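Local coordinates for protein D-galactonate dehydratase family member RspA (Pantoea ananatis, PDB 3T6C) that binds magnesium and D-gluconate and dehydrates this sugar acid to 2-dehydro-3-deoxy-D-gluconate, though only with low activity in vitro, at residues S240-H245 with Q267-E272; L147-D152 with Q172-Q177; S225-F230 with A260-P265. All coordinates share one frame; numbering follows the deposited sequence.

Contact 1: residues S240-H245 with Q267-E272. With MG (magnesium ion), chain C; GCO (D-gluconic acid), chain D.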
loop_
_atom_site.group_PDB
_atom_site.type_symbol
_atom_site.label_atom_id
_atom_site.label_comp_id
_atom_site.label_asym_id
_atom_site.label_seq_id
_atom_site.Cartn_x
_atom_site.Cartn_y
_atom_site.Cartn_z
ATOM N N SER A 240 -4.842 37.885 13.621
ATOM C CA SER A 240 -4.911 38.342 12.242
ATOM C C SER A 240 -3.582 38.194 11.541
ATOM O O SER A 240 -3.532 37.791 10.379
ATOM C CB SER A 240 -5.357 39.790 12.141
ATOM O OG SER A 240 -6.632 39.942 12.745
ATOM N N VAL A 241 -2.503 38.540 12.235
ATOM C CA VAL A 241 -1.192 38.500 11.608
ATOM C C VAL A 241 -0.788 37.053 11.343
ATOM O O VAL A 241 -1.097 36.163 12.131
ATOM C CB VAL A 241 -0.132 39.209 12.528
ATOM C CG1 VAL A 241 0.021 38.480 13.837
ATOM C CG2 VAL A 241 1.200 39.380 11.816
ATOM N N GLU A 242 -0.064 36.806 10.247
ATOM C CA GLU A 242 0.440 35.441 10.006
ATOM C C GLU A 242 1.829 35.265 10.592
ATOM O O GLU A 242 2.688 36.134 10.386
ATOM C CB GLU A 242 0.515 35.191 8.483
ATOM C CG GLU A 242 -0.879 35.316 7.814
ATOM C CD GLU A 242 -1.848 34.246 8.273
ATOM O OE1 GLU A 242 -1.389 33.102 8.511
ATOM O OE2 GLU A 242 -3.073 34.508 8.413
ATOM N N LEU A 243 2.040 34.165 11.315
ATOM C CA LEU A 243 3.292 33.964 12.040
ATOM C C LEU A 243 3.918 32.653 11.550
ATOM O O LEU A 243 3.226 31.671 11.276
ATOM C CB LEU A 243 3.013 33.847 13.543
ATOM C CG LEU A 243 2.435 35.133 14.232
ATOM C CD1 LEU A 243 2.254 34.844 15.745
ATOM C CD2 LEU A 243 3.259 36.379 14.013
ATOM N N LEU A 244 5.231 32.649 11.404
ATOM C CA LEU A 244 5.987 31.517 10.822
ATOM C C LEU A 244 7.095 31.133 11.790
ATOM O O LEU A 244 7.524 31.948 12.605
ATOM C CB LEU A 244 6.646 31.945 9.489
ATOM C CG LEU A 244 5.731 32.256 8.304
ATOM C CD1 LEU A 244 4.894 33.565 8.459
ATOM C CD2 LEU A 244 6.548 32.295 7.062
ATOM N N HIS A 245 7.544 29.870 11.737
ATOM C CA HIS A 245 8.683 29.461 12.564
ATOM C C HIS A 245 9.542 28.485 11.766
ATOM O O HIS A 245 9.000 27.643 11.038
ATOM C CB HIS A 245 8.247 28.808 13.908
ATOM C CG HIS A 245 9.417 28.452 14.779
ATOM N ND1 HIS A 245 10.217 29.411 15.385
ATOM C CD2 HIS A 245 9.983 27.251 15.052
ATOM C CE1 HIS A 245 11.203 28.792 16.034
ATOM N NE2 HIS A 245 11.088 27.491 15.840
ATOM N N GLN A 267 -1.982 28.334 15.059
ATOM C CA GLN A 267 -2.296 28.510 13.630
ATOM C C GLN A 267 -1.176 29.242 12.886
ATOM O O GLN A 267 -1.354 30.319 12.306
ATOM C CB GLN A 267 -3.653 29.184 13.438
ATOM C CG GLN A 267 -4.791 28.255 13.861
ATOM C CD GLN A 267 -6.103 28.982 13.848
ATOM O OE1 GLN A 267 -6.761 29.061 12.809
ATOM N NE2 GLN A 267 -6.465 29.569 14.980
ATOM N N LEU A 268 -0.008 28.605 12.845
ATOM C CA LEU A 268 1.107 29.184 12.115
ATOM C C LEU A 268 0.847 29.118 10.618
ATOM O O LEU A 268 0.224 28.159 10.114
ATOM C CB LEU A 268 2.409 28.426 12.417
ATOM C CG LEU A 268 3.140 28.974 13.667
ATOM C CD1 LEU A 268 2.317 28.856 14.944
ATOM C CD2 LEU A 268 4.430 28.214 13.816
ATOM N N PHE A 269 1.374 30.106 9.892
ATOM C CA PHE A 269 1.287 30.090 8.444
ATOM C C PHE A 269 2.090 28.887 7.919
ATOM O O PHE A 269 1.626 28.165 7.015
ATOM C CB PHE A 269 1.795 31.436 7.868
ATOM C CG PHE A 269 1.714 31.520 6.380
ATOM C CD1 PHE A 269 0.531 31.891 5.773
ATOM C CD2 PHE A 269 2.854 31.328 5.597
ATOM C CE1 PHE A 269 0.425 32.001 4.377
ATOM C CE2 PHE A 269 2.739 31.421 4.177
ATOM C CZ PHE A 269 1.527 31.747 3.598
ATOM N N PHE A 270 3.292 28.695 8.451
ATOM C CA PHE A 270 3.959 27.406 8.289
ATOM C C PHE A 270 5.011 27.177 9.355
ATOM O O PHE A 270 5.495 28.139 9.945
ATOM C CB PHE A 270 4.467 27.148 6.850
ATOM C CG PHE A 270 5.602 28.059 6.314
ATOM C CD1 PHE A 270 6.838 28.206 6.930
ATOM C CD2 PHE A 270 5.428 28.699 5.075
ATOM C CE1 PHE A 270 7.903 28.965 6.354
ATOM C CE2 PHE A 270 6.474 29.469 4.500
ATOM C CZ PHE A 270 7.704 29.608 5.132
ATOM N N LEU A 271 5.322 25.907 9.590
ATOM C CA LEU A 271 6.507 25.440 10.357
ATOM C C LEU A 271 7.492 24.920 9.321
ATOM O O LEU A 271 7.140 24.009 8.520
ATOM C CB LEU A 271 6.103 24.326 11.321
ATOM C CG LEU A 271 7.263 23.662 12.060
ATOM C CD1 LEU A 271 7.978 24.719 12.976
ATOM C CD2 LEU A 271 6.722 22.482 12.859
ATOM N N GLU A 272 8.695 25.486 9.328
ATOM C CA GLU A 272 9.655 25.221 8.247
ATOM C C GLU A 272 10.752 24.230 8.707
ATOM O O GLU A 272 11.216 24.238 9.882
ATOM C CB GLU A 272 10.278 26.548 7.803
ATOM C CG GLU A 272 11.390 26.474 6.759
ATOM C CD GLU A 272 12.038 27.826 6.614
ATOM O OE1 GLU A 272 11.407 28.848 7.034
ATOM O OE2 GLU A 272 13.135 27.882 6.003
HETATM MG MG MG C . 15.019 28.188 6.753
HETATM C C1 GCO D . 16.154 30.758 5.953
HETATM C C2 GCO D . 17.344 29.881 6.056
HETATM C C3 GCO D . 18.667 30.613 6.175
HETATM C C4 GCO D . 19.828 29.657 5.993
HETATM C C5 GCO D . 20.948 30.345 5.252
HETATM C C6 GCO D . 22.150 29.451 5.003
HETATM O O1A GCO D . 16.226 31.941 5.506
HETATM O O1B GCO D . 15.011 30.243 6.184
HETATM O O2 GCO D . 17.076 28.852 6.973
HETATM O O3 GCO D . 18.668 31.209 7.419
HETATM O O4 GCO D . 20.258 29.250 7.279
HETATM O O5 GCO D . 20.460 30.794 4.043
HETATM O O6 GCO D . 23.197 30.064 4.278
HETATM O O HOH W 1 -0.446 32.499 11.027
HETATM O O HOH W 2 15.419 26.256 7.463
#

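Contact 2: residues L147-D152 with Q172-Q177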
loop_
_atom_site.group_PDB
_atom_site.type_symbol
_atom_site.label_atom_id
_atom_site.label_comp_id
_atom_site.label_asym_id
_atom_site.label_seq_id
_atom_site.Cartn_x
_atom_site.Cartn_y
_atom_site.Cartn_z
ATOM N N LEU A 147 5.380 39.615 1.270
ATOM C CA LEU A 147 6.669 39.332 1.914
ATOM C C LEU A 147 6.495 38.804 3.332
ATOM O O LEU A 147 5.602 39.247 4.060
ATOM C CB LEU A 147 7.529 40.614 1.944
ATOM C CG LEU A 147 7.699 41.303 0.587
ATOM C CD1 LEU A 147 8.511 42.603 0.846
ATOM C CD2 LEU A 147 8.449 40.396 -0.364
ATOM N N TYR A 148 7.375 37.885 3.775
ATOM C CA TYR A 148 7.560 37.735 5.208
ATOM C C TYR A 148 8.962 38.130 5.621
ATOM O O TYR A 148 9.896 38.045 4.812
ATOM C CB TYR A 148 7.260 36.312 5.702
ATOM C CG TYR A 148 8.327 35.212 5.453
ATOM C CD1 TYR A 148 9.385 35.011 6.374
ATOM C CD2 TYR A 148 8.229 34.359 4.371
ATOM C CE1 TYR A 148 10.330 33.993 6.171
ATOM C CE2 TYR A 148 9.131 33.288 4.183
ATOM C CZ TYR A 148 10.185 33.138 5.056
ATOM O OH TYR A 148 11.057 32.101 4.815
ATOM N N VAL A 149 9.083 38.587 6.860
ATOM C CA VAL A 149 10.324 39.114 7.344
ATOM C C VAL A 149 10.696 38.393 8.634
ATOM O O VAL A 149 9.875 37.707 9.245
ATOM C CB VAL A 149 10.238 40.622 7.601
ATOM C CG1 VAL A 149 10.224 41.388 6.260
ATOM C CG2 VAL A 149 9.041 40.975 8.507
ATOM N N HIS A 150 11.950 38.542 9.026
ATOM C CA HIS A 150 12.488 37.882 10.238
ATOM C C HIS A 150 12.428 38.775 11.465
ATOM O O HIS A 150 12.916 39.922 11.433
ATOM C CB HIS A 150 13.971 37.559 10.014
ATOM C CG HIS A 150 14.240 36.558 8.919
ATOM N ND1 HIS A 150 15.522 36.123 8.634
ATOM C CD2 HIS A 150 13.423 35.920 8.045
ATOM C CE1 HIS A 150 15.475 35.235 7.656
ATOM N NE2 HIS A 150 14.220 35.114 7.262
ATOM N N THR A 151 11.822 38.262 12.527
ATOM C CA THR A 151 11.956 38.838 13.863
ATOM C C THR A 151 12.618 37.834 14.802
ATOM O O THR A 151 12.464 36.584 14.663
ATOM C CB THR A 151 10.634 39.296 14.508
ATOM O OG1 THR A 151 9.805 38.177 14.734
ATOM C CG2 THR A 151 9.905 40.283 13.670
ATOM N N ASP A 152 13.355 38.372 15.781
ATOM C CA ASP A 152 14.076 37.508 16.685
ATOM C C ASP A 152 14.186 38.304 17.984
ATOM O O ASP A 152 13.756 39.482 18.070
ATOM C CB ASP A 152 15.446 37.260 16.088
ATOM C CG ASP A 152 16.019 35.901 16.432
ATOM O OD1 ASP A 152 16.118 35.572 17.644
ATOM O OD2 ASP A 152 16.390 35.163 15.476
ATOM N N GLN A 172 2.624 41.732 6.925
ATOM C CA GLN A 172 1.501 40.885 7.345
ATOM C C GLN A 172 1.864 39.420 7.650
ATOM O O GLN A 172 0.988 38.626 8.065
ATOM C CB GLN A 172 0.411 40.988 6.286
ATOM C CG GLN A 172 0.009 42.450 6.085
ATOM C CD GLN A 172 -1.125 42.617 5.070
ATOM O OE1 GLN A 172 -0.927 42.482 3.822
ATOM N NE2 GLN A 172 -2.267 42.959 5.573
ATOM N N TYR A 173 3.129 39.071 7.416
ATOM C CA TYR A 173 3.648 37.721 7.582
ATOM C C TYR A 173 4.994 37.862 8.240
ATOM O O TYR A 173 5.864 38.582 7.704
ATOM C CB TYR A 173 3.830 37.055 6.216
ATOM C CG TYR A 173 2.553 36.941 5.395
ATOM C CD1 TYR A 173 2.074 38.036 4.678
ATOM C CD2 TYR A 173 1.874 35.717 5.299
ATOM C CE1 TYR A 173 0.955 37.919 3.921
ATOM C CE2 TYR A 173 0.730 35.613 4.507
ATOM C CZ TYR A 173 0.292 36.717 3.851
ATOM O OH TYR A 173 -0.842 36.629 3.064
ATOM N N ILE A 174 5.151 37.235 9.403
ATOM C CA ILE A 174 6.345 37.450 10.230
ATOM C C ILE A 174 6.878 36.132 10.759
ATOM O O ILE A 174 6.117 35.374 11.414
ATOM C CB ILE A 174 5.999 38.386 11.394
ATOM C CG1 ILE A 174 5.530 39.737 10.804
ATOM C CG2 ILE A 174 7.261 38.631 12.248
ATOM C CD1 ILE A 174 4.867 40.597 11.821
ATOM N N ARG A 175 8.160 35.842 10.480
ATOM C CA ARG A 175 8.802 34.659 11.072
ATOM C C ARG A 175 9.328 35.047 12.453
ATOM O O ARG A 175 10.012 36.065 12.575
ATOM C CB ARG A 175 9.963 34.202 10.215
ATOM C CG ARG A 175 10.530 32.871 10.717
ATOM C CD ARG A 175 11.759 32.473 9.917
ATOM N NE ARG A 175 12.948 33.146 10.439
ATOM C CZ ARG A 175 14.165 32.755 10.097
ATOM N NH1 ARG A 175 14.309 31.765 9.242
ATOM N NH2 ARG A 175 15.256 33.300 10.650
ATOM N N CYS A 176 9.052 34.237 13.457
ATOM C CA CYS A 176 9.454 34.524 14.867
ATOM C C CYS A 176 10.344 33.417 15.390
ATOM O O CYS A 176 9.922 32.257 15.429
ATOM C CB CYS A 176 8.219 34.642 15.783
ATOM S SG CYS A 176 7.147 36.027 15.236
ATOM N N GLN A 177 11.590 33.779 15.746
ATOM C CA GLN A 177 12.550 32.887 16.369
ATOM C C GLN A 177 12.923 33.513 17.705
ATOM O O GLN A 177 12.788 34.750 17.887
ATOM C CB GLN A 177 13.811 32.785 15.491
ATOM C CG GLN A 177 13.596 32.444 14.017
ATOM C CD GLN A 177 13.069 31.037 13.750
ATOM O OE1 GLN A 177 12.045 30.885 13.078
ATOM N NE2 GLN A 177 13.799 30.017 14.212
HETATM O O HOH W 3 3.805 41.253 4.378
HETATM O O HOH W 4 12.507 31.244 6.912
HETATM O O HOH W 5 13.073 35.346 12.343
HETATM O O HOH W 6 15.739 35.265 12.927
#

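Contact 3: residues S225-F230 with A260-P265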
loop_
_atom_site.group_PDB
_atom_site.type_symbol
_atom_site.label_atom_id
_atom_site.label_comp_id
_atom_site.label_asym_id
_atom_site.label_seq_id
_atom_site.Cartn_x
_atom_site.Cartn_y
_atom_site.Cartn_z
ATOM N N SER A 225 10.592 25.423 24.231
ATOM C CA SER A 225 10.420 26.857 24.321
ATOM C C SER A 225 9.411 27.350 23.298
ATOM O O SER A 225 8.802 28.426 23.479
ATOM C CB SER A 225 11.766 27.588 24.135
ATOM O OG SER A 225 12.161 27.709 22.758
ATOM N N ILE A 226 9.266 26.596 22.212
ATOM C CA ILE A 226 8.575 27.151 21.045
ATOM C C ILE A 226 7.032 27.325 21.211
ATOM O O ILE A 226 6.491 28.393 20.897
ATOM C CB ILE A 226 8.999 26.415 19.745
ATOM C CG1 ILE A 226 10.457 26.724 19.375
ATOM C CG2 ILE A 226 8.156 26.891 18.515
ATOM C CD1 ILE A 226 10.874 28.245 19.409
ATOM N N PRO A 227 6.314 26.285 21.667
ATOM C CA PRO A 227 4.874 26.522 21.854
ATOM C C PRO A 227 4.620 27.653 22.872
ATOM O O PRO A 227 3.650 28.394 22.686
ATOM C CB PRO A 227 4.356 25.160 22.369
ATOM C CG PRO A 227 5.327 24.166 21.703
ATOM C CD PRO A 227 6.679 24.868 21.824
ATOM N N ARG A 228 5.431 27.803 23.917
ATOM C CA ARG A 228 5.274 28.911 24.854
ATOM C C ARG A 228 5.457 30.263 24.159
ATOM O O ARG A 228 4.677 31.223 24.416
ATOM C CB ARG A 228 6.278 28.774 26.024
ATOM C CG ARG A 228 6.133 27.463 26.819
ATOM C CD ARG A 228 7.053 27.333 28.084
ATOM N NE ARG A 228 8.274 28.133 27.990
ATOM C CZ ARG A 228 9.521 27.653 28.026
ATOM N NH1 ARG A 228 9.751 26.347 28.180
ATOM N NH2 ARG A 228 10.550 28.495 27.907
ATOM N N LEU A 229 6.467 30.355 23.290
ATOM C CA LEU A 229 6.679 31.594 22.525
ATOM C C LEU A 229 5.433 31.961 21.735
ATOM O O LEU A 229 4.974 33.108 21.760
ATOM C CB LEU A 229 7.904 31.458 21.588
ATOM C CG LEU A 229 8.114 32.636 20.628
ATOM C CD1 LEU A 229 8.487 33.980 21.335
ATOM C CD2 LEU A 229 9.176 32.205 19.646
ATOM N N PHE A 230 4.869 31.002 21.003
ATOM C CA PHE A 230 3.709 31.291 20.181
ATOM C C PHE A 230 2.437 31.547 20.947
ATOM O O PHE A 230 1.624 32.376 20.518
ATOM C CB PHE A 230 3.561 30.319 18.992
ATOM C CG PHE A 230 4.602 30.575 17.945
ATOM C CD1 PHE A 230 4.374 31.531 16.984
ATOM C CD2 PHE A 230 5.842 29.945 17.995
ATOM C CE1 PHE A 230 5.354 31.875 16.083
ATOM C CE2 PHE A 230 6.834 30.261 17.071
ATOM C CZ PHE A 230 6.578 31.229 16.101
ATOM N N ALA A 260 5.033 20.178 15.827
ATOM C CA ALA A 260 3.982 20.545 14.856
ATOM C C ALA A 260 2.572 20.450 15.524
ATOM O O ALA A 260 1.707 21.353 15.379
ATOM C CB ALA A 260 4.072 19.618 13.625
ATOM N N LYS A 261 2.330 19.379 16.261
ATOM C CA LYS A 261 1.025 19.230 16.920
ATOM C C LYS A 261 0.796 20.290 17.985
ATOM O O LYS A 261 -0.328 20.826 18.141
ATOM C CB LYS A 261 0.945 17.821 17.532
ATOM C CG LYS A 261 0.924 16.752 16.437
ATOM C CD LYS A 261 1.167 15.347 16.984
ATOM C CE LYS A 261 0.003 14.833 17.802
ATOM N NZ LYS A 261 0.274 13.446 18.372
ATOM N N ALA A 262 1.834 20.552 18.787
ATOM C CA ALA A 262 1.743 21.545 19.874
ATOM C C ALA A 262 1.526 22.937 19.393
ATOM O O ALA A 262 1.003 23.774 20.137
ATOM C CB ALA A 262 3.011 21.488 20.741
ATOM N N LEU A 263 1.899 23.188 18.145
ATOM C CA LEU A 263 1.694 24.535 17.565
ATOM C C LEU A 263 0.320 24.737 16.932
ATOM O O LEU A 263 -0.007 25.850 16.553
ATOM C CB LEU A 263 2.793 24.765 16.515
ATOM C CG LEU A 263 4.176 25.016 17.143
ATOM C CD1 LEU A 263 5.262 25.031 16.079
ATOM C CD2 LEU A 263 4.200 26.366 17.893
ATOM N N GLU A 264 -0.441 23.677 16.765
ATOM C CA GLU A 264 -1.746 23.771 16.089
ATOM C C GLU A 264 -2.662 24.870 16.671
ATOM O O GLU A 264 -3.249 25.598 15.896
ATOM C CB GLU A 264 -2.439 22.387 16.136
ATOM C CG GLU A 264 -1.863 21.481 15.084
ATOM C CD GLU A 264 -2.383 20.069 15.109
ATOM O OE1 GLU A 264 -3.456 19.800 15.728
ATOM O OE2 GLU A 264 -1.738 19.203 14.479
ATOM N N PRO A 265 -2.739 25.037 18.014
ATOM C CA PRO A 265 -3.661 26.082 18.513
ATOM C C PRO A 265 -3.237 27.499 18.090
ATOM O O PRO A 265 -4.052 28.411 18.254
ATOM C CB PRO A 265 -3.504 26.007 20.035
ATOM C CG PRO A 265 -2.900 24.644 20.315
ATOM C CD PRO A 265 -2.130 24.242 19.092
#

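Contact 1: residues S240-H245 with Q267-E272
Phe270 sets its CG between the backbone N and the carbonyl carbon (chi1 66°), while Leu244 turns its CG beside its own N (chi1 -67°) with CD2 directed at the ring; together these torsions lay Leu244 CD2 over one face of the Phe270 ring. The two residues belong to successive parallel strands of the enolase-superfamily barrel, joined as a beta-alpha-beta unit through helix 253-262. The methyl makes a CH-pi contact, CD2 lying 3.7 Å from the ring centroid of Phe270, displaced toward the rim above CZ. The other methyl, Leu244 CD1, packs against Phe269 CB, the two side chains running alongside each other in the same direction. On the opposite side of the sheet Leu271 CD1 meets the His245 imidazole at its edge, 3.8 Å from CD2 of that ring, and Leu268 CD2 reaches His245 CB.

The backbones are tied by Phe269 N to Leu243 O (2.8 Å), His245 N to Phe270 O and Glu272 N to His245 O (2.8 Å). Ahead of the strand pairing, a water bridges the two segments: it donates to Glu242 OE1 and Gln267 O and accepts from Leu243 N. Glu242 OE1 also lies at the edge of the Phe269 ring, the carboxylate plane turned 70° from it, while OE2 forms a salt bridge with Lys224 of a second subunit. The His245 ring is fixed by hydrogen bonds to Tyr222 and Cys176 O. At the far end Glu272 extends beyond CG into the active site, where Asp246 and Glu298 share its metal and Arg319 hydrogen-bonds its carboxylate. Glu272 OE2 binds magnesium at 2.1 Å; gluconate chelates the same ion through O1B and O2, and a water takes a further position.

Contact 2: residues L147-D152 with Q172-Q177
Arg175 lays its guanidinium flat on the imidazole of His150, the planes only 9° apart and the centres 3.7 Å from each other. His150 NE2 sits over the middle of the guanidinium, whereas Arg175 NH2 lies above the rim of the ring near ND1; the pair is a stack, with the N-H groups of the arginine directed outward in its own plane. A chain with CG anti to N and a bend at chi3 (83°) folds the group over the ring, and Gln177 CD lies over the rim of the opposite face, its amide held by OE1 to Asp246 N. Three waters each accept from one of the arginine nitrogens: one joins NE to Thr151 O, another NH2 to Asp152 OD2, and a third NH1 to Tyr148 OH. Asp152 OD1 accepts from Met180 N. NH1 of Arg175 also bonds Tyr181, which by similarity is a proton donor/acceptor, and both stacked residues touch the bound gluconate; His150 NE2 is held by Glu375.

Beside this pair, the Tyr148 ring approaches Arg175 CB obliquely through CD1. On the other side of the sheet Thr151 places OG1 between N and the carbonyl carbon (chi1 65°), from where it donates to Arg175 O at 3.0 Å, tilted from the carbonyl plane. That oxygen already accepts from Thr151 N (2.8 Å), so two bonds grip it. The methyls Thr151 CG2 and Ile174 CG2 are pressed to 3.4 Å, tighter than usual. Arg175 N to Val149 O (2.8 Å) and Gln177 N to Thr151 O (3.1 Å) continue the parallel pairing.

This is a beta-alpha-beta unit of the barrel: the connecting helix 156-168 packs on Val149, Thr151 and Ile174, strand 374-375 flanks 147-151 and strand 242-246 flanks 173-176.

Contact 3: residues S225-F230 with A260-P265
Apolar contacts carry the whole interface, and Leu263 supplies most of it. Its methyl CD2 meets three residues on one turn of helix 219-237, with Phe230 CD2 at 3.9 Å, Ile226 CG2 at 4.0 Å and Pro227 CA at a similar distance. CG lies beside the backbone N (chi1 -73°), which directs CD2 at that helix, and the leucine crosses Ile226 and Phe230 at a slant; its methyl meets the phenyl ring obliquely. A second, smaller contact lies alongside, where Pro227 CG touches Ala262 CB at 3.7 Å.

Backbone bonds stay within each segment. Phe230 N bonds Ile226 O and Leu229 N bonds Ser225 O, but Pro227 has no N-H to offer the preceding turn and the helix is kinked there. In the partner, Glu264 N reaches Lys261 O.

Polar ends look to other neighbours: Glu264 binds Ser290 and Ser291, and Lys261 bonds Gln289 of its own chain and Ser291 of a third subunit. The contact joins two outer helices of the barrel, both packed on its strands through Ile226, Phe230 and Leu263. With only methyl, methylene and ring carbons meeting, these two segments meet by shape and apolar burial, with no directional bond between them.

In the fold
The three contacts occupy one sector of the barrel. Strands 173-176 and 242-246 are neighbours in the sheet, so contact 2 runs directly into contact 1, their centres about 9 Å apart; Leu244 N to Ile174 O, at 2.9 Å, is probably a hydrogen bond between them. Contact 3 lies on the outside, about 11 Å from contact 1 by centres, and Phe230 CZ packs on His245 CB at 3.7 Å. Contacts 1 and 2 supply Glu272 and Arg175 to the gluconate pocket, Glu272 also binding magnesium, whereas the Phe230 side chain of contact 3 remains about 13 Å from both metal and gluconate.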